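Local coordinates for protein DNA polymerase III subunit beta (Deinococcus radiodurans, PDB 4TRT) that probably tethers DNA polymerases and other proteins to DNA and makes them processive, acting as a ring-shaped head-to-tail homodimer around the duplex, at residues Ser164-Ala169 with Asp237-Ile242; Val140-Ser145 with Leu321-Pro326; Phe57-Val62 with Thr221-Met226; Leu17-Ile22 with Ile78-Gly83; Val276-Ser281 with Leu285-Glu290. All blocks are in the same frame, centred on the assembly; numbering follows the deposited sequence.

Interaction 1. Residues Ser164-Ala169 with Asp237-Ile242; sequences SARVVA and DYERVI
Tyr238 of the connecting segment between the central and C-terminal domains packs on Arg166 and Val168 of strand 164-170, a mixed contact of CH-pi packing and an arginine-to-phenol hydrogen bond. The connection makes a short 3-10 turn here, and its tyrosine reaches back to the sheet of the central domain. Val168 supplies the base: its CG1 sits over the centre of the Tyr238 ring, 3.8 Å from the centroid in a CH-pi contact, while CG2 lies 3.8 Å from Tyr238 CZ. With CG1 anti to its backbone N (chi1 -171°), Val168 presents both methyls to the ring, one near the middle and one near the phenol end. Arg166 comes from the opposite direction and meets the ring at its edge. Its NH1 donates to Tyr238 OH at 3.1 Å, and the N-H points almost straight at the oxygen (164°), which lies in the guanidinium plane. The same hydroxyl is bonded to Glu159, and Arg166 NE pairs with Asp179, so acids of the adjoining strands hold both polar groups in place. Glu239 adds a long salt bridge, OE2 standing 3.7 Å from Arg166 NH1, and a water bridges the two, donating to Glu239 OE2 (2.9 Å) and accepting from that NH1. Val167 faces the other way, onto helix 130-140. Helices on one side and sheets on the other, the sheets outermost in the ring, is the plan of the DNA polymerase III beta subunit family, and a connection packed on the outer sheet surface is consistent with it.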
# COMPACT_ATOMS: atom_id res chain seq x y z
N SER A 164 -7.73 11.03 37.31
CA SER A 164 -7.25 11.07 35.93
C SER A 164 -5.77 10.73 35.84
O SER A 164 -5.06 10.68 36.84
CB SER A 164 -7.54 12.44 35.28
OG SER A 164 -6.48 13.36 35.48
N ALA A 165 -5.33 10.48 34.61
CA ALA A 165 -3.95 10.15 34.33
C ALA A 165 -3.49 10.98 33.12
O ALA A 165 -4.31 11.61 32.44
CB ALA A 165 -3.83 8.67 34.03
N ARG A 166 -2.19 10.96 32.86
CA ARG A 166 -1.62 11.77 31.80
C ARG A 166 -0.46 11.03 31.16
O ARG A 166 0.33 10.39 31.86
CB ARG A 166 -1.10 13.09 32.38
CG ARG A 166 -0.20 13.88 31.46
CD ARG A 166 0.22 15.18 32.11
NE ARG A 166 -0.85 16.14 32.09
CZ ARG A 166 -0.71 17.44 32.30
NH1 ARG A 166 0.48 17.96 32.59
NH2 ARG A 166 -1.76 18.23 32.23
N VAL A 167 -0.36 11.10 29.83
CA VAL A 167 0.85 10.65 29.14
C VAL A 167 1.55 11.84 28.53
O VAL A 167 0.90 12.78 28.07
CB VAL A 167 0.61 9.58 28.05
CG1 VAL A 167 0.30 8.23 28.69
CG2 VAL A 167 -0.48 10.03 27.08
N VAL A 168 2.88 11.79 28.53
CA VAL A 168 3.71 12.89 28.06
C VAL A 168 4.90 12.33 27.27
O VAL A 168 5.54 11.36 27.70
CB VAL A 168 4.25 13.74 29.23
CG1 VAL A 168 4.92 15.02 28.74
CG2 VAL A 168 3.15 14.07 30.23
N ALA A 169 5.18 12.96 26.13
CA ALA A 169 6.40 12.69 25.39
C ALA A 169 7.08 14.00 25.01
O ALA A 169 6.41 15.04 24.88
CB ALA A 169 6.07 11.88 24.15
N ASP A 237 11.42 17.77 34.00
CA ASP A 237 10.34 18.71 34.28
C ASP A 237 9.92 19.44 32.99
O ASP A 237 10.39 20.54 32.71
CB ASP A 237 10.76 19.70 35.38
CG ASP A 237 9.62 20.61 35.84
OD1 ASP A 237 8.47 20.40 35.40
OD2 ASP A 237 9.86 21.53 36.64
N TYR A 238 9.04 18.81 32.23
CA TYR A 238 8.49 19.38 30.99
C TYR A 238 7.66 20.66 31.20
O TYR A 238 7.52 21.44 30.26
CB TYR A 238 7.66 18.32 30.22
CG TYR A 238 6.47 17.82 30.99
CD1 TYR A 238 5.25 18.48 30.93
CD2 TYR A 238 6.56 16.69 31.79
CE1 TYR A 238 4.16 18.05 31.65
CE2 TYR A 238 5.46 16.23 32.50
CZ TYR A 238 4.27 16.92 32.44
OH TYR A 238 3.18 16.50 33.17
N GLU A 239 7.13 20.87 32.41
CA GLU A 239 6.38 22.09 32.72
C GLU A 239 7.19 23.34 32.43
O GLU A 239 6.63 24.35 32.01
CB GLU A 239 5.95 22.17 34.19
CG GLU A 239 4.81 21.25 34.58
CD GLU A 239 3.51 21.58 33.87
OE1 GLU A 239 3.31 22.75 33.46
OE2 GLU A 239 2.69 20.66 33.72
N ARG A 240 8.49 23.26 32.67
CA ARG A 240 9.39 24.40 32.50
C ARG A 240 9.45 24.89 31.06
O ARG A 240 9.75 26.05 30.84
CB ARG A 240 10.83 24.08 32.96
CG ARG A 240 11.03 23.76 34.44
CD ARG A 240 12.51 23.86 34.84
NE ARG A 240 12.95 25.24 35.07
CZ ARG A 240 14.21 25.59 35.34
NH1 ARG A 240 15.17 24.67 35.39
NH2 ARG A 240 14.52 26.87 35.56
N VAL A 241 9.20 24.02 30.08
CA VAL A 241 9.28 24.42 28.67
C VAL A 241 7.92 24.76 28.05
O VAL A 241 7.84 25.10 26.86
CB VAL A 241 10.02 23.36 27.80
CG1 VAL A 241 11.44 23.11 28.33
CG2 VAL A 241 9.24 22.05 27.71
N ILE A 242 6.85 24.70 28.86
CA ILE A 242 5.50 25.10 28.42
C ILE A 242 5.31 26.60 28.66
O ILE A 242 5.42 27.07 29.79
CB ILE A 242 4.39 24.34 29.18
CG1 ILE A 242 4.49 22.84 28.96
CG2 ILE A 242 3.01 24.77 28.71
CD1 ILE A 242 3.48 22.05 29.76
O HOH W 1 0.39 21.04 32.08

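Interaction 2. Residues Val140-Ser145 with Leu321-Pro326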
# COMPACT_ATOMS: atom_id res chain seq x y z
N VAL A 140 0.41 11.28 21.70
CA VAL A 140 1.70 11.85 22.15
C VAL A 140 2.95 11.17 21.63
O VAL A 140 4.02 11.75 21.69
CB VAL A 140 1.78 11.96 23.68
CG1 VAL A 140 0.53 12.67 24.20
CG2 VAL A 140 2.00 10.58 24.32
N ARG A 141 2.80 9.97 21.06
CA ARG A 141 3.93 9.10 20.69
C ARG A 141 4.95 9.75 19.75
O ARG A 141 6.15 9.55 19.90
CB ARG A 141 3.35 7.82 20.04
CG ARG A 141 4.23 7.09 19.03
CD ARG A 141 5.29 6.35 19.79
NE ARG A 141 6.24 5.59 18.97
CZ ARG A 141 7.47 6.00 18.67
NH1 ARG A 141 7.91 7.21 19.02
NH2 ARG A 141 8.25 5.19 17.99
N TYR A 142 4.48 10.52 18.77
CA TYR A 142 5.37 11.20 17.82
C TYR A 142 6.47 12.06 18.47
O TYR A 142 7.51 12.30 17.87
CB TYR A 142 4.54 12.09 16.87
CG TYR A 142 3.97 13.33 17.55
CD1 TYR A 142 4.73 14.48 17.68
CD2 TYR A 142 2.67 13.34 18.07
CE1 TYR A 142 4.23 15.60 18.30
CE2 TYR A 142 2.16 14.46 18.71
CZ TYR A 142 2.94 15.59 18.81
OH TYR A 142 2.47 16.73 19.40
N ALA A 143 6.24 12.56 19.69
CA ALA A 143 7.17 13.50 20.32
C ALA A 143 8.40 12.83 20.93
O ALA A 143 9.40 13.51 21.23
CB ALA A 143 6.46 14.33 21.39
N ALA A 144 8.32 11.52 21.17
CA ALA A 144 9.45 10.77 21.73
C ALA A 144 10.48 10.53 20.64
O ALA A 144 10.12 10.29 19.49
CB ALA A 144 8.98 9.44 22.32
N SER A 145 11.76 10.60 20.99
CA SER A 145 12.82 10.29 20.03
C SER A 145 13.80 9.30 20.63
O SER A 145 14.31 9.49 21.74
CB SER A 145 13.59 11.52 19.55
OG SER A 145 14.70 11.12 18.73
N LEU A 321 2.54 19.42 11.58
CA LEU A 321 1.56 18.39 11.22
C LEU A 321 1.48 17.32 12.29
O LEU A 321 0.37 16.86 12.63
CB LEU A 321 1.86 17.78 9.86
CG LEU A 321 1.67 18.75 8.68
CD1 LEU A 321 2.00 18.07 7.36
CD2 LEU A 321 0.26 19.32 8.65
N ASP A 322 2.63 16.92 12.85
CA ASP A 322 2.65 15.99 14.00
C ASP A 322 1.78 16.54 15.12
O ASP A 322 0.95 15.83 15.68
CB ASP A 322 4.06 15.83 14.58
CG ASP A 322 5.00 15.00 13.72
OD1 ASP A 322 4.56 14.25 12.84
OD2 ASP A 322 6.22 15.09 13.98
N ALA A 323 2.01 17.81 15.47
CA ALA A 323 1.34 18.44 16.61
C ALA A 323 -0.17 18.60 16.38
O ALA A 323 -0.95 18.43 17.31
CB ALA A 323 1.98 19.79 16.93
N LEU A 324 -0.56 18.92 15.15
CA LEU A 324 -1.97 19.10 14.81
C LEU A 324 -2.76 17.81 14.66
O LEU A 324 -4.00 17.82 14.72
CB LEU A 324 -2.12 19.90 13.51
CG LEU A 324 -1.67 21.34 13.60
CD1 LEU A 324 -1.75 21.96 12.21
CD2 LEU A 324 -2.52 22.11 14.61
N GLY A 325 -2.05 16.70 14.43
CA GLY A 325 -2.67 15.42 14.11
C GLY A 325 -3.86 15.06 14.97
O GLY A 325 -4.93 14.79 14.44
N PRO A 326 -3.69 15.05 16.30
CA PRO A 326 -4.79 14.71 17.22
C PRO A 326 -5.88 15.78 17.39
O PRO A 326 -6.83 15.55 18.11
CB PRO A 326 -4.07 14.51 18.55
CG PRO A 326 -2.64 14.24 18.20
CD PRO A 326 -2.40 15.11 17.00
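The junction between the central and C-terminal domains is where Tyr142, in the turn after helix 130-140, lies against Asp322 and Ala323 of helix 317-324. Here two domains of one chain meet directly, side chain against helix backbone. One face of the tyrosine ring is turned to Asp322: Asp322 CB is over it, 3.9 Å from the ring centroid and 30° off the normal, with Tyr142 CD1 the nearest ring atom at 3.4 Å. The carbonyl oxygen of Asp322 covers the rim of this face as well, 3.5 Å above the Tyr142 ring plane, whereas the opposite face is turned to Val140 O of the tyrosine's own turn. With CG between the backbone N and the carbonyl carbon (chi1 71°), the ring projects toward the helix, the aspartate and tyrosine running past one another head to tail. The phenol end reaches Ala323, whose CA is 3.5 Å from Tyr142 OH. No hydrogen bond joins the two segments. The polar groups are instead tied to third parties: Tyr142 OH to the hydroxyl of Tyr353, which also bonds Ala323 O, and Asp322 OD2 to Arg174 in a salt bridge. Tyr353 therefore links both sides of the junction. Its strand, 353-357, also packs through Ala355 on Tyr142 and Ala323. The contact itself is thus van der Waals and CH-pi in nature, and the aspartate takes part through its methylene and backbone carbonyl while Arg174 probably offsets much of its charge.

Interaction 3. Residues Phe57-Val62 with Thr221-Met226; sequences FVPAEV and TDRVKM
Arg223 swings its CG anti to its own carbonyl carbon (chi1 -66°) and then runs fully extended from CG to NE, which carries the guanidinium alongside strand 52-59 as far as Pro59. Its backbone has a positive phi (78°) as the chain turns into strand 224-229, and its carbonyl points at Phe57. Phe57 N donates to Arg223 O at 2.8 Å, nearly straight at 163° and in the carbonyl plane. From there the arginine passes over Phe57 O, with Arg223 CD 3.6 Å from that oxygen, and its CG lies near the plane of the Phe57 ring, at the edge. At the far end the guanidinium rests one face on the proline: Pro59 CD is 3.7 Å above the plane over its centre, and Pro59 CG is 3.5 Å from Arg223 NH2. A water accepts from Arg223 NH1 (3.1 Å) and so links the guanidinium to the Phe57 carbonyl, weakly on that side. The contact lies at the surface. Strands 52-59 and 224-229 run antiparallel beside each other, joining the N-terminal and central domains in one continuous sheet, and the backbone of Lys225 bonds to that of Ser55. Helix 8-21 packs on this junction, its Thr10 touching Val58 and Arg223 and its Leu17 touching Val224.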
# COMPACT_ATOMS: atom_id res chain seq x y z
N PHE A 57 -5.01 -15.39 24.38
CA PHE A 57 -5.88 -16.54 24.60
C PHE A 57 -6.94 -16.65 23.50
O PHE A 57 -7.61 -15.67 23.18
CB PHE A 57 -6.55 -16.44 25.96
CG PHE A 57 -7.49 -17.57 26.26
CD1 PHE A 57 -7.00 -18.81 26.65
CD2 PHE A 57 -8.87 -17.40 26.17
CE1 PHE A 57 -7.86 -19.86 26.94
CE2 PHE A 57 -9.74 -18.45 26.46
CZ PHE A 57 -9.23 -19.68 26.85
N VAL A 58 -7.09 -17.85 22.95
CA VAL A 58 -8.12 -18.13 21.97
C VAL A 58 -9.01 -19.26 22.50
O VAL A 58 -8.53 -20.39 22.66
CB VAL A 58 -7.50 -18.52 20.62
CG1 VAL A 58 -8.58 -18.88 19.61
CG2 VAL A 58 -6.61 -17.38 20.10
N PRO A 59 -10.30 -18.97 22.77
CA PRO A 59 -11.19 -20.04 23.23
C PRO A 59 -11.29 -21.19 22.24
O PRO A 59 -11.32 -20.96 21.03
CB PRO A 59 -12.55 -19.33 23.39
CG PRO A 59 -12.19 -17.92 23.68
CD PRO A 59 -10.93 -17.64 22.89
N ALA A 60 -11.31 -22.41 22.76
CA ALA A 60 -11.34 -23.60 21.92
C ALA A 60 -11.75 -24.80 22.73
O ALA A 60 -11.65 -24.80 23.96
CB ALA A 60 -9.95 -23.85 21.33
N GLU A 61 -12.20 -25.85 22.05
CA GLU A 61 -12.41 -27.12 22.70
C GLU A 61 -11.22 -27.99 22.39
O GLU A 61 -10.92 -28.23 21.23
CB GLU A 61 -13.72 -27.75 22.22
CG GLU A 61 -14.86 -26.78 22.47
CD GLU A 61 -16.21 -27.42 22.60
OE1 GLU A 61 -16.33 -28.63 22.29
OE2 GLU A 61 -17.16 -26.71 23.03
N VAL A 62 -10.55 -28.45 23.44
CA VAL A 62 -9.31 -29.20 23.30
C VAL A 62 -9.41 -30.56 24.01
O VAL A 62 -9.93 -30.65 25.12
CB VAL A 62 -8.12 -28.43 23.91
CG1 VAL A 62 -6.83 -29.21 23.68
CG2 VAL A 62 -7.99 -27.02 23.31
N THR A 221 -5.28 -7.29 29.14
CA THR A 221 -6.57 -6.88 28.63
C THR A 221 -7.45 -8.11 28.56
O THR A 221 -7.11 -9.18 29.08
CB THR A 221 -6.47 -6.33 27.20
OG1 THR A 221 -6.37 -7.44 26.28
CG2 THR A 221 -5.28 -5.42 27.04
N ASP A 222 -8.59 -7.94 27.91
CA ASP A 222 -9.38 -9.04 27.40
C ASP A 222 -8.52 -9.89 26.45
O ASP A 222 -8.21 -9.50 25.32
CB ASP A 222 -10.62 -8.44 26.72
CG ASP A 222 -11.29 -9.39 25.78
OD1 ASP A 222 -11.90 -10.36 26.26
OD2 ASP A 222 -11.23 -9.15 24.55
N ARG A 223 -8.10 -11.05 26.96
CA ARG A 223 -7.39 -12.08 26.19
C ARG A 223 -5.90 -11.86 25.89
O ARG A 223 -5.22 -12.84 25.58
CB ARG A 223 -8.14 -12.43 24.90
CG ARG A 223 -9.49 -13.09 25.15
CD ARG A 223 -10.25 -13.28 23.87
NE ARG A 223 -11.55 -13.89 24.09
CZ ARG A 223 -12.39 -14.23 23.12
NH1 ARG A 223 -12.05 -14.04 21.84
NH2 ARG A 223 -13.57 -14.76 23.41
N VAL A 224 -5.38 -10.63 25.96
CA VAL A 224 -3.96 -10.39 25.72
C VAL A 224 -3.19 -10.05 26.99
O VAL A 224 -3.71 -9.32 27.84
CB VAL A 224 -3.75 -9.22 24.73
CG1 VAL A 224 -2.27 -8.90 24.61
CG2 VAL A 224 -4.32 -9.55 23.36
N LYS A 225 -1.98 -10.58 27.11
CA LYS A 225 -1.02 -10.19 28.14
C LYS A 225 0.28 -9.76 27.46
O LYS A 225 0.77 -10.45 26.56
CB LYS A 225 -0.74 -11.35 29.08
CG LYS A 225 -1.97 -12.07 29.59
CD LYS A 225 -1.59 -13.12 30.61
CE LYS A 225 -2.78 -13.67 31.38
NZ LYS A 225 -3.34 -14.86 30.71
N MET A 226 0.86 -8.64 27.89
CA MET A 226 2.11 -8.16 27.30
C MET A 226 3.10 -7.81 28.38
O MET A 226 2.74 -7.05 29.31
CB MET A 226 1.86 -6.94 26.41
CG MET A 226 3.12 -6.43 25.71
SD MET A 226 2.89 -4.96 24.71
CE MET A 226 2.21 -5.64 23.21
O HOH W 2 -9.20 -14.22 20.67

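Interaction 4. Residues Leu17-Ile22 with Ile78-Gly83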
# COMPACT_ATOMS: atom_id res chain seq x y z
N LEU A 17 -2.07 -10.67 15.86
CA LEU A 17 -1.37 -9.89 16.89
C LEU A 17 0.04 -10.44 17.10
O LEU A 17 1.00 -9.67 17.17
CB LEU A 17 -2.16 -9.89 18.20
CG LEU A 17 -3.52 -9.17 18.24
CD1 LEU A 17 -4.22 -9.46 19.57
CD2 LEU A 17 -3.42 -7.66 18.02
N LEU A 18 0.16 -11.76 17.20
CA LEU A 18 1.45 -12.38 17.49
C LEU A 18 2.43 -12.28 16.33
O LEU A 18 3.61 -12.06 16.55
CB LEU A 18 1.28 -13.85 17.90
CG LEU A 18 0.96 -13.91 19.38
CD1 LEU A 18 0.06 -15.07 19.73
CD2 LEU A 18 2.24 -13.88 20.21
N GLU A 19 1.94 -12.38 15.10
CA GLU A 19 2.83 -12.30 13.95
C GLU A 19 3.44 -10.91 13.75
O GLU A 19 4.51 -10.78 13.17
CB GLU A 19 2.15 -12.80 12.67
CG GLU A 19 1.33 -11.78 11.91
CD GLU A 19 0.79 -12.31 10.60
OE1 GLU A 19 -0.34 -11.95 10.24
OE2 GLU A 19 1.48 -13.09 9.91
N ARG A 20 2.78 -9.87 14.25
CA ARG A 20 3.38 -8.53 14.19
C ARG A 20 4.51 -8.33 15.20
O ARG A 20 5.39 -7.52 14.96
CB ARG A 20 2.34 -7.41 14.29
CG ARG A 20 1.62 -7.14 12.97
CD ARG A 20 0.57 -6.07 13.15
NE ARG A 20 -0.28 -6.36 14.31
CZ ARG A 20 -1.26 -5.58 14.74
NH1 ARG A 20 -1.58 -4.46 14.08
NH2 ARG A 20 -1.95 -5.93 15.82
N VAL A 21 4.51 -9.09 16.30
CA VAL A 21 5.58 -9.05 17.33
C VAL A 21 6.72 -10.03 17.03
O VAL A 21 7.91 -9.66 17.05
CB VAL A 21 4.99 -9.37 18.71
CG1 VAL A 21 6.08 -9.52 19.77
CG2 VAL A 21 3.99 -8.30 19.12
N ILE A 22 6.37 -11.29 16.76
CA ILE A 22 7.38 -12.32 16.51
C ILE A 22 8.13 -11.96 15.22
O ILE A 22 7.50 -11.66 14.20
CB ILE A 22 6.72 -13.72 16.41
CG1 ILE A 22 6.04 -14.07 17.72
CG2 ILE A 22 7.76 -14.78 16.06
CD1 ILE A 22 5.20 -15.33 17.73
N ILE A 78 -1.27 -19.73 6.78
CA ILE A 78 -2.08 -20.91 6.46
C ILE A 78 -3.51 -20.73 7.00
O ILE A 78 -4.49 -20.98 6.29
CB ILE A 78 -1.42 -22.18 7.04
CG1 ILE A 78 -0.20 -22.58 6.19
CG2 ILE A 78 -2.41 -23.32 7.16
CD1 ILE A 78 0.64 -23.67 6.85
N VAL A 79 -3.62 -20.24 8.22
CA VAL A 79 -4.95 -20.07 8.84
C VAL A 79 -5.74 -18.99 8.12
O VAL A 79 -6.91 -19.19 7.80
CB VAL A 79 -4.84 -19.77 10.35
CG1 VAL A 79 -6.22 -19.46 10.96
CG2 VAL A 79 -4.21 -20.94 11.07
N ARG A 80 -5.10 -17.87 7.80
CA ARG A 80 -5.73 -16.81 7.04
C ARG A 80 -6.30 -17.28 5.71
O ARG A 80 -7.39 -16.88 5.34
CB ARG A 80 -4.71 -15.71 6.83
CG ARG A 80 -5.10 -14.55 5.92
CD ARG A 80 -3.94 -13.58 5.78
NE ARG A 80 -3.28 -13.37 7.05
CZ ARG A 80 -1.97 -13.50 7.29
NH1 ARG A 80 -1.10 -13.83 6.35
NH2 ARG A 80 -1.52 -13.28 8.52
N ASN A 81 -5.56 -18.15 5.01
CA ASN A 81 -5.95 -18.63 3.69
C ASN A 81 -7.02 -19.72 3.70
O ASN A 81 -7.54 -20.09 2.65
CB ASN A 81 -4.72 -19.15 2.94
CG ASN A 81 -3.75 -18.05 2.53
OD1 ASN A 81 -4.13 -16.87 2.47
ND2 ASN A 81 -2.50 -18.42 2.24
N LEU A 82 -7.34 -20.27 4.87
CA LEU A 82 -8.33 -21.32 4.96
C LEU A 82 -9.70 -20.76 4.56
O LEU A 82 -10.03 -19.60 4.85
CB LEU A 82 -8.40 -21.93 6.35
CG LEU A 82 -7.28 -22.82 6.81
CD1 LEU A 82 -7.57 -23.18 8.26
CD2 LEU A 82 -7.16 -24.09 5.98
N GLY A 83 -10.47 -21.58 3.88
CA GLY A 83 -11.79 -21.20 3.40
C GLY A 83 -12.87 -21.19 4.47
O GLY A 83 -13.61 -20.20 4.60
O HOH W 3 1.97 -14.29 7.75
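Glu19 and Arg80 meet edge to edge: the carboxylate and guanidinium planes are nearly coplanar, 24° apart, and the acid lies at the guanidinium edge, close to its plane. A water is modelled at the same edge. The salt bridge runs from Arg80 NH2 to Glu19 OE1, modelled at 2.5 Å, which is shorter than such pairs normally are, so the exact length is doubtful; Glu19 OE2 lies 3.3 Å from the same nitrogen. The position of the water is doubtful too, since it stands only 2.5 Å from Glu19 OE2, and its bond from Arg80 NH1 is weak at 3.4 Å. The helices are well separated here, with 11.9 Å between the CA atoms of Glu19 and Arg80, and long side chains span the distance. Glu19 extends beyond CG, while Arg80 starts with CG anti to its backbone N (chi1 173°) and reaches over with a bend at chi3, crossing the glutamate at about a right angle. Helices 8-21 and 72-81 make apolar contacts beside this bridge, Val79 resting on Leu11 and Leu15, and the Glu19 side chain also touches Ala76. Beneath them, Leu18 and Val21 pack on strand 52-59 and Ile78 on strand 103-108, while Asn81 O accepts a bond from Arg263 of the second subunit, placing the pair close to the dimer interface.

Interaction 5. Residues Val276-Ser281 with Leu285-Glu290; sequences VEFLVS and LRLAAE
Phe278 and Leu287 lie side by side on the buried face of the antiparallel hairpin made by strands 275-281 and 284-290, with Leu287 CD2 seated over the centre of the Phe278 ring, a CH-pi contact 3.6 Å from its centroid. Leu285 fills the neighbouring hollow: its CD1 drops between Phe278 CD2 (3.8 Å) and Val280 CG2 (3.9 Å). Val276 CG2 borders Leu287 CB at the other end of the row. Helices 254-265 and 317-324 cover this face, through Val261 on Leu287 and Val320 on Phe278.

The opposite face repeats the pattern with a polar group. Leu279 CD2 is a bump under the Arg286 guanidinium, 3.7 Å from its plane and over its centre, while Glu277 OE2 takes the edge, accepting from Arg286 NH2 at 2.9 Å on its syn side, 30° out of the carboxylate plane. A water joins Glu277 OE2 to Arg286 NE. Between the faces, Glu277 with Ala288 and Leu279 with Arg286 are hydrogen-bonded pairs, each closed by two backbone bonds. The chemistry is therefore divided by face: an apolar side fitted to the helices, and a partly exposed side where the salt bridge and leucine together probably limit how the arginine can turn.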
# COMPACT_ATOMS: atom_id res chain seq x y z
N VAL A 276 8.34 26.48 7.44
CA VAL A 276 7.11 27.16 7.07
C VAL A 276 6.87 28.40 7.94
O VAL A 276 6.95 28.32 9.18
CB VAL A 276 5.89 26.21 7.18
CG1 VAL A 276 5.76 25.65 8.59
CG2 VAL A 276 4.61 26.93 6.75
N GLU A 277 6.59 29.53 7.30
CA GLU A 277 6.32 30.77 7.99
C GLU A 277 4.83 30.88 8.30
O GLU A 277 3.98 30.56 7.46
CB GLU A 277 6.82 31.97 7.17
CG GLU A 277 6.37 33.35 7.65
CD GLU A 277 6.67 34.44 6.62
OE1 GLU A 277 7.80 34.44 6.06
OE2 GLU A 277 5.79 35.28 6.35
N PHE A 278 4.53 31.30 9.52
CA PHE A 278 3.17 31.59 9.95
C PHE A 278 3.11 33.10 10.11
O PHE A 278 3.89 33.64 10.90
CB PHE A 278 2.91 30.99 11.33
CG PHE A 278 2.46 29.57 11.32
CD1 PHE A 278 3.17 28.60 10.65
CD2 PHE A 278 1.37 29.19 12.07
CE1 PHE A 278 2.77 27.29 10.67
CE2 PHE A 278 0.96 27.87 12.09
CZ PHE A 278 1.67 26.92 11.40
N LEU A 279 2.24 33.77 9.38
CA LEU A 279 2.05 35.21 9.56
C LEU A 279 0.59 35.46 9.93
O LEU A 279 -0.31 35.25 9.13
CB LEU A 279 2.42 35.99 8.30
CG LEU A 279 2.18 37.51 8.31
CD1 LEU A 279 3.05 38.17 9.36
CD2 LEU A 279 2.46 38.09 6.93
N VAL A 280 0.37 35.92 11.15
CA VAL A 280 -0.97 36.28 11.63
C VAL A 280 -1.12 37.79 11.47
O VAL A 280 -0.30 38.56 11.98
CB VAL A 280 -1.19 35.86 13.10
CG1 VAL A 280 -2.63 36.17 13.55
CG2 VAL A 280 -0.86 34.38 13.31
N SER A 281 -2.17 38.21 10.78
CA SER A 281 -2.47 39.61 10.60
C SER A 281 -3.89 39.82 10.10
O SER A 281 -4.35 39.09 9.22
CB SER A 281 -1.50 40.22 9.58
OG SER A 281 -1.58 41.61 9.69
N LEU A 285 -4.43 34.06 8.76
CA LEU A 285 -3.17 33.38 8.95
C LEU A 285 -2.65 33.06 7.55
O LEU A 285 -3.32 32.38 6.77
CB LEU A 285 -3.34 32.09 9.76
CG LEU A 285 -2.16 31.13 9.78
CD1 LEU A 285 -0.92 31.78 10.41
CD2 LEU A 285 -2.53 29.85 10.54
N ARG A 286 -1.46 33.56 7.24
CA ARG A 286 -0.80 33.21 5.99
C ARG A 286 0.33 32.24 6.27
O ARG A 286 1.16 32.46 7.16
CB ARG A 286 -0.26 34.46 5.31
CG ARG A 286 0.17 34.21 3.88
CD ARG A 286 0.92 35.39 3.32
NE ARG A 286 2.27 35.45 3.85
CZ ARG A 286 3.13 36.43 3.58
NH1 ARG A 286 2.78 37.44 2.79
NH2 ARG A 286 4.34 36.40 4.12
N LEU A 287 0.36 31.16 5.50
CA LEU A 287 1.45 30.20 5.57
C LEU A 287 2.31 30.39 4.33
O LEU A 287 1.76 30.55 3.24
CB LEU A 287 0.88 28.78 5.58
CG LEU A 287 -0.09 28.57 6.74
CD1 LEU A 287 -0.67 27.18 6.61
CD2 LEU A 287 0.64 28.73 8.07
N ALA A 288 3.63 30.39 4.51
CA ALA A 288 4.57 30.59 3.39
C ALA A 288 5.75 29.64 3.50
O ALA A 288 6.24 29.36 4.60
CB ALA A 288 5.06 32.03 3.33
N ALA A 289 6.20 29.15 2.35
CA ALA A 289 7.43 28.39 2.27
C ALA A 289 8.07 28.66 0.93
O ALA A 289 7.40 29.06 -0.04
CB ALA A 289 7.17 26.90 2.47
N GLU A 290 9.37 28.45 0.87
CA GLU A 290 10.14 28.78 -0.31
C GLU A 290 11.37 27.91 -0.36
O GLU A 290 11.94 27.58 0.67
CB GLU A 290 10.54 30.25 -0.27
CG GLU A 290 11.27 30.73 -1.50
CD GLU A 290 11.41 32.24 -1.57
OE1 GLU A 290 10.92 32.93 -0.64
OE2 GLU A 290 12.01 32.74 -2.54
O HOH W 4 3.22 33.75 5.65

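From the N terminus, helix 8-21 opens interaction 4, which closes at helix 72-81 within the N-terminal domain. Before it closes, interaction 3 opens at residues 57-62, so the two cross; they also touch, Val224 on Leu17. Interaction 3 closes at 221-226, binding N-terminal to central domain, and crosses interactions 1 and 2, which open before that point. Interaction 1 closes at 237-242, interaction 5 is the local hairpin at 276-290, and both fall within the long span of interaction 2, completed at 321-326. Interactions 1 and 2 pack together within the central domain through Val167, Ala169, Val140 and Ala143. Interactions 3 and 5 are farthest apart, centres about 52 Å.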